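Local coordinates for protein leucine aminopeptidase 1 (Caenorhabditis elegans, PDB 2HC9) that removes N-terminal amino acids, preferably leucine, from peptides as a two-zinc aminopeptidase of the M17 family, and probably acts as a digestive enzyme, at residues A[215-219]-A[320-324]; A[326-332]-A[418-424]. The protein carries 1 engineered substitution. All coordinates share one frame; numbering follows the deposited sequence. Where two conformers were deposited one is given.

Contact 1: residues A[215-219]-A[320-324]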
loop_
_atom_site.group_PDB
_atom_site.type_symbol
_atom_site.label_atom_id
_atom_site.label_comp_id
_atom_site.label_asym_id
_atom_site.label_seq_id
_atom_site.Cartn_x
_atom_site.Cartn_y
_atom_site.Cartn_z
ATOM N N ALA A 215 -7.616 -36.739 -20.745
ATOM C CA ALA A 215 -6.469 -37.590 -20.387
ATOM C C ALA A 215 -6.015 -37.450 -18.925
ATOM O O ALA A 215 -5.099 -38.166 -18.477
ATOM C CB ALA A 215 -5.267 -37.327 -21.335
ATOM N N GLY A 216 -6.626 -36.519 -18.200
ATOM C CA GLY A 216 -6.393 -36.376 -16.774
ATOM C C GLY A 216 -5.316 -35.367 -16.413
ATOM O O GLY A 216 -4.879 -35.345 -15.274
ATOM N N PHE A 217 -4.875 -34.539 -17.373
ATOM C CA PHE A 217 -3.862 -33.520 -17.100
ATOM C C PHE A 217 -4.525 -32.298 -16.441
ATOM O O PHE A 217 -4.584 -31.210 -17.043
ATOM C CB PHE A 217 -3.164 -33.053 -18.386
ATOM C CG PHE A 217 -2.240 -34.087 -19.012
ATOM C CD1 PHE A 217 -0.865 -34.002 -18.835
ATOM C CD2 PHE A 217 -2.747 -35.085 -19.843
ATOM C CE1 PHE A 217 -0.008 -34.929 -19.450
ATOM C CE2 PHE A 217 -1.898 -36.023 -20.444
ATOM C CZ PHE A 217 -0.534 -35.943 -20.244
ATOM N N GLY A 218 -4.985 -32.462 -15.204
ATOM C CA GLY A 218 -5.781 -31.408 -14.573
ATOM C C GLY A 218 -4.994 -30.123 -14.364
ATOM O O GLY A 218 -5.547 -29.029 -14.497
ATOM N N GLY A 219 -3.705 -30.245 -14.030
ATOM C CA GLY A 219 -2.869 -29.065 -13.839
ATOM C C GLY A 219 -2.736 -28.275 -15.124
ATOM O O GLY A 219 -3.015 -27.078 -15.143
ATOM N N ILE A 320 -8.715 -29.208 -7.853
ATOM C CA ILE A 320 -8.589 -29.989 -9.093
ATOM C C ILE A 320 -7.859 -31.323 -8.846
ATOM O O ILE A 320 -7.136 -31.472 -7.850
ATOM C CB ILE A 320 -7.870 -29.143 -10.205
ATOM C CG1 ILE A 320 -6.422 -28.793 -9.781
ATOM C CG2 ILE A 320 -8.755 -27.918 -10.550
ATOM C CD1 ILE A 320 -5.584 -28.231 -10.939
ATOM N N LYS A 321 -8.060 -32.281 -9.755
ATOM C CA LYS A 321 -7.339 -33.556 -9.693
ATOM C C LYS A 321 -6.230 -33.530 -10.746
ATOM O O LYS A 321 -6.476 -33.273 -11.946
ATOM C CB LYS A 321 -8.302 -34.733 -9.918
ATOM C CG LYS A 321 -7.618 -36.114 -9.788
ATOM C CD LYS A 321 -8.639 -37.268 -9.723
ATOM C CE LYS A 321 -9.094 -37.439 -8.259
ATOM N NZ LYS A 321 -9.913 -38.662 -7.970
ATOM N N MET A 322 -5.018 -33.780 -10.281
ATOM C CA MET A 322 -3.809 -33.690 -11.096
ATOM C C MET A 322 -3.650 -35.000 -11.890
ATOM O O MET A 322 -4.363 -35.983 -11.629
ATOM C CB MET A 322 -2.600 -33.489 -10.178
ATOM C CG MET A 322 -2.748 -32.308 -9.219
ATOM S SD MET A 322 -3.069 -30.729 -10.047
ATOM C CE MET A 322 -1.477 -30.417 -10.755
ATOM N N LEU A 323 -2.722 -35.014 -12.844
ATOM C CA LEU A 323 -2.452 -36.255 -13.600
ATOM C C LEU A 323 -2.122 -37.428 -12.646
ATOM O O LEU A 323 -2.478 -38.581 -12.907
ATOM C CB LEU A 323 -1.311 -36.028 -14.586
ATOM C CG LEU A 323 -1.020 -37.182 -15.551
ATOM C CD1 LEU A 323 -2.249 -37.482 -16.448
ATOM C CD2 LEU A 323 0.257 -36.878 -16.394
ATOM N N SER A 324 -1.482 -37.111 -11.525
ATOM C CA SER A 324 -1.045 -38.105 -10.518
ATOM C C SER A 324 -2.227 -38.793 -9.816
ATOM O O SER A 324 -2.041 -39.821 -9.138
ATOM C CB SER A 324 -0.181 -37.412 -9.462
ATOM O OG SER A 324 -0.979 -36.518 -8.690
HETATM O O HOH W 1 -6.163 -37.415 -13.098
HETATM O O HOH W 2 -7.843 -34.497 -13.846
#
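The backbones of G218 and M322 meet at 4.6 Å between their CA atoms, and 215-219 and 320-323 run in directions 123° apart. No direct hydrogen bond joins 215-219 to 320-324. The backbones are instead linked by CA-H...O contacts and water. L323 CA lies 3.1 Å from G216 O, and G218 CA lies 3.3 Å from K321 O. The oxygen of G216 also has two waters near it: one reaches M322 O at 2.7 Å, the other K321 O at 2.6 Å. The water contacts to G216 O itself are longer.

G216 ends the preceding helix in a Schellman motif with positive phi. F217 then makes an inverse gamma turn and is the N-cap residue of the next helix. G218 brings its bare CA directly up to K321 O.

L323 carries most of the side-chain contact. Its CG is anti to the backbone N (chi1 -173°), which lays the side chain alongside F217, pointing the same way. It sets both methyls on one face of the F217 ring, CD1 over the centre and CD2 toward CE1. L323 CD2 makes the CH-pi contact, 4.1 Å from the ring centroid. L323 CD1 also meets A215 O at 3.6 Å. M322 starts away from 215-219, but bends at chi2 and chi3 and brings CE back to 3.6 Å from G219 CA. I320 CD1 packs near the carbonyl of G218.

Helix 337-350 lies against this junction: D343 accepts a hydrogen bond from L323 N and a weak one from G219 N, while F346 and Y347 touch L323. The F217 ring also meets F233 of strand 232-238. The contact thus joins the link between helices 210-215 and 218-224 to the end of strand 319-321 and the loop after it.

Contact 2: residues A[326-332]-A[418-424]; sequences KTVEINN and IADMKNS
A short, weakly formed parallel strand pairing in the catalytic domain joins 326-332 to 418-424, with E329 and K422 bridged at its centre. E329 N donates to M421 O at 2.7 Å, nearly straight and in the carbonyl plane. E329 O accepts from N423 N at 3.0 Å.

Side chains bind backbone at both ends. T327 N reaches D420 OD2 at 2.9 Å, from above the carboxylate plane, and D420 N donates to T327 OG1 at 3.0 Å. Both side chains also bond to the second subunit: OD2 to T138, OG1 to M136.

At the other end, chi1 of 76° puts the N423 amide between its backbone N and carbonyl carbon, turned to the 331-332 backbone. Its OD1 accepts from N331 N and, weakly, from N332 N. Its ND2 gives a straight bond to N332 O at 2.9 Å, with the acceptor in the amide plane, and also bonds A335 O. N331 ND2 donates to S424 O at 3.0 Å, from well above that carbonyl plane. S424 OG donates to N331 OD1 at 3.3 Å, from above the carbonyl plane. These bonds probably help to hold the chain just before D334, a zinc ligand.

E329 and K422 extend side by side, and E329 OE1 is 3.6 Å from K422 CE. Their charged atoms do not touch, and OE1 bonds S416 OG. On the other face, V328 CG2 packs on M421 CG.

The paired strands complete a three-stranded sheet, with 327-329 between 319-321 and 421-422. L339 of helix 337-350 packs on V328, I330 and N423, and R338 bonds N423 O.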
loop_
_atom_site.group_PDB
_atom_site.type_symbol
_atom_site.label_atom_id
_atom_site.label_comp_id
_atom_site.label_asym_id
_atom_site.label_seq_id
_atom_site.Cartn_x
_atom_site.Cartn_y
_atom_site.Cartn_z
ATOM N N LYS A 326 -3.740 -37.188 -7.443
ATOM C CA LYS A 326 -3.833 -36.420 -6.178
ATOM C C LYS A 326 -4.637 -35.123 -6.370
ATOM O O LYS A 326 -4.680 -34.575 -7.477
ATOM C CB LYS A 326 -2.440 -36.084 -5.628
ATOM C CG LYS A 326 -1.755 -37.343 -5.060
ATOM C CD LYS A 326 -0.318 -37.068 -4.670
ATOM C CE LYS A 326 0.322 -38.346 -4.100
ATOM N NZ LYS A 326 -0.442 -38.903 -2.923
ATOM N N THR A 327 -5.263 -34.636 -5.301
ATOM C CA THR A 327 -6.026 -33.382 -5.413
ATOM C C THR A 327 -5.216 -32.179 -4.912
ATOM O O THR A 327 -4.444 -32.287 -3.959
ATOM C CB THR A 327 -7.370 -33.446 -4.669
ATOM O OG1 THR A 327 -7.139 -33.903 -3.314
ATOM C CG2 THR A 327 -8.355 -34.439 -5.402
ATOM N N VAL A 328 -5.394 -31.030 -5.562
ATOM C CA VAL A 328 -4.692 -29.822 -5.142
ATOM C C VAL A 328 -5.754 -28.716 -4.966
ATOM O O VAL A 328 -6.571 -28.474 -5.860
ATOM C CB VAL A 328 -3.575 -29.384 -6.149
ATOM C CG1 VAL A 328 -2.998 -28.035 -5.692
ATOM C CG2 VAL A 328 -2.446 -30.453 -6.204
ATOM N N GLU A 329 -5.726 -28.065 -3.798
ATOM C CA GLU A 329 -6.556 -26.861 -3.567
ATOM C C GLU A 329 -5.749 -25.678 -4.055
ATOM O O GLU A 329 -4.659 -25.387 -3.519
ATOM C CB GLU A 329 -6.842 -26.701 -2.073
ATOM C CG GLU A 329 -7.701 -25.493 -1.767
ATOM C CD GLU A 329 -8.005 -25.342 -0.273
ATOM O OE1 GLU A 329 -7.495 -26.128 0.578
ATOM O OE2 GLU A 329 -8.762 -24.409 0.033
ATOM N N ILE A 330 -6.265 -25.014 -5.082
ATOM C CA ILE A 330 -5.579 -23.847 -5.631
ATOM C C ILE A 330 -5.940 -22.645 -4.766
ATOM O O ILE A 330 -7.079 -22.166 -4.824
ATOM C CB ILE A 330 -6.011 -23.583 -7.084
ATOM C CG1 ILE A 330 -5.790 -24.838 -7.947
ATOM C CG2 ILE A 330 -5.250 -22.344 -7.664
ATOM C CD1 ILE A 330 -6.347 -24.732 -9.397
ATOM N N ASN A 331 -4.987 -22.150 -3.966
ATOM C CA ASN A 331 -5.220 -20.891 -3.246
ATOM C C ASN A 331 -4.475 -19.714 -3.857
ATOM O O ASN A 331 -4.551 -18.596 -3.362
ATOM C CB ASN A 331 -4.918 -21.040 -1.742
ATOM C CG ASN A 331 -3.460 -21.372 -1.458
ATOM O OD1 ASN A 331 -2.776 -21.998 -2.275
ATOM N ND2 ASN A 331 -2.977 -20.956 -0.285
ATOM N N ASN A 332 -3.730 -19.986 -4.929
ATOM C CA ASN A 332 -3.001 -18.953 -5.629
ATOM C C ASN A 332 -2.948 -19.267 -7.130
ATOM O O ASN A 332 -2.176 -20.107 -7.579
ATOM C CB ASN A 332 -1.584 -18.806 -5.046
ATOM C CG ASN A 332 -0.825 -17.636 -5.642
ATOM O OD1 ASN A 332 -1.289 -16.981 -6.582
ATOM N ND2 ASN A 332 0.351 -17.378 -5.105
ATOM N N ILE A 418 -8.933 -29.961 3.012
ATOM C CA ILE A 418 -9.949 -30.615 2.195
ATOM C C ILE A 418 -9.399 -31.215 0.910
ATOM O O ILE A 418 -10.103 -31.920 0.209
ATOM C CB ILE A 418 -11.093 -29.665 1.869
ATOM C CG1 ILE A 418 -10.547 -28.364 1.280
ATOM C CG2 ILE A 418 -11.948 -29.387 3.137
ATOM C CD1 ILE A 418 -11.636 -27.406 0.926
ATOM N N ALA A 419 -8.143 -30.937 0.596
ATOM C CA ALA A 419 -7.526 -31.610 -0.540
ATOM C C ALA A 419 -6.218 -32.204 -0.080
ATOM O O ALA A 419 -5.806 -32.014 1.059
ATOM C CB ALA A 419 -7.283 -30.628 -1.693
ATOM N N ASP A 420 -5.557 -32.937 -0.969
ATOM C CA ASP A 420 -4.296 -33.557 -0.601
ATOM C C ASP A 420 -3.228 -32.516 -0.278
ATOM O O ASP A 420 -2.358 -32.758 0.547
ATOM C CB ASP A 420 -3.810 -34.471 -1.727
ATOM C CG ASP A 420 -4.668 -35.709 -1.873
ATOM O OD1 ASP A 420 -5.274 -36.158 -0.866
ATOM O OD2 ASP A 420 -4.712 -36.252 -2.997
ATOM N N MET A 421 -3.334 -31.342 -0.889
ATOM C CA MET A 421 -2.409 -30.237 -0.584
ATOM C C MET A 421 -2.972 -28.966 -1.203
ATOM O O MET A 421 -3.866 -29.019 -2.063
ATOM C CB MET A 421 -1.016 -30.505 -1.180
ATOM C CG MET A 421 -1.027 -30.552 -2.714
ATOM S SD MET A 421 0.336 -31.524 -3.395
ATOM C CE MET A 421 -0.423 -33.132 -3.212
ATOM N N LYS A 422 -2.445 -27.832 -0.764
ATOM C CA LYS A 422 -2.669 -26.553 -1.460
ATOM C C LYS A 422 -1.489 -26.348 -2.410
ATOM O O LYS A 422 -0.450 -26.956 -2.217
ATOM C CB LYS A 422 -2.673 -25.409 -0.442
ATOM C CG LYS A 422 -3.828 -25.419 0.555
ATOM C CD LYS A 422 -3.895 -24.094 1.328
ATOM C CE LYS A 422 -5.092 -24.105 2.289
ATOM N NZ LYS A 422 -5.177 -22.848 3.103
ATOM N N ASN A 423 -1.630 -25.472 -3.399
ATOM C CA ASN A 423 -0.495 -25.150 -4.272
ATOM C C ASN A 423 0.462 -24.072 -3.738
ATOM O O ASN A 423 1.578 -23.952 -4.211
ATOM C CB ASN A 423 -0.959 -24.869 -5.725
ATOM C CG ASN A 423 -1.608 -23.489 -5.906
ATOM O OD1 ASN A 423 -2.342 -23.014 -5.050
ATOM N ND2 ASN A 423 -1.380 -22.870 -7.061
ATOM N N SER A 424 0.038 -23.298 -2.742
ATOM C CA SER A 424 0.933 -22.289 -2.181
ATOM C C SER A 424 0.555 -21.987 -0.747
ATOM O O SER A 424 -0.420 -22.532 -0.218
ATOM C CB SER A 424 0.962 -21.007 -3.034
ATOM O OG SER A 424 -0.101 -20.169 -2.714
#

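How the contacts relate
Contacts 1 and 2 lie in series along the chain, with centres 12 Å apart. They share one small sheet: strand 319-321 of contact 1 pairs antiparallel with strand 327-329 of contact 2, and I320 O lies 2.9 Å from V328 N, a probable hydrogen bond. Side chains join them too, M322 CG packing 3.6 Å from V328 CG2. Helix 337-350 touches both contacts. Contact 2 is nearer the predicted active-site R338: side chain to side chain, about 4 Å for R338 and S424 and about 8 Å for R338 and M322. N332 OD1 accepts from the backbone N of D334, a zinc ligand; G219 of contact 1 lies about 13 Å from a zinc ion.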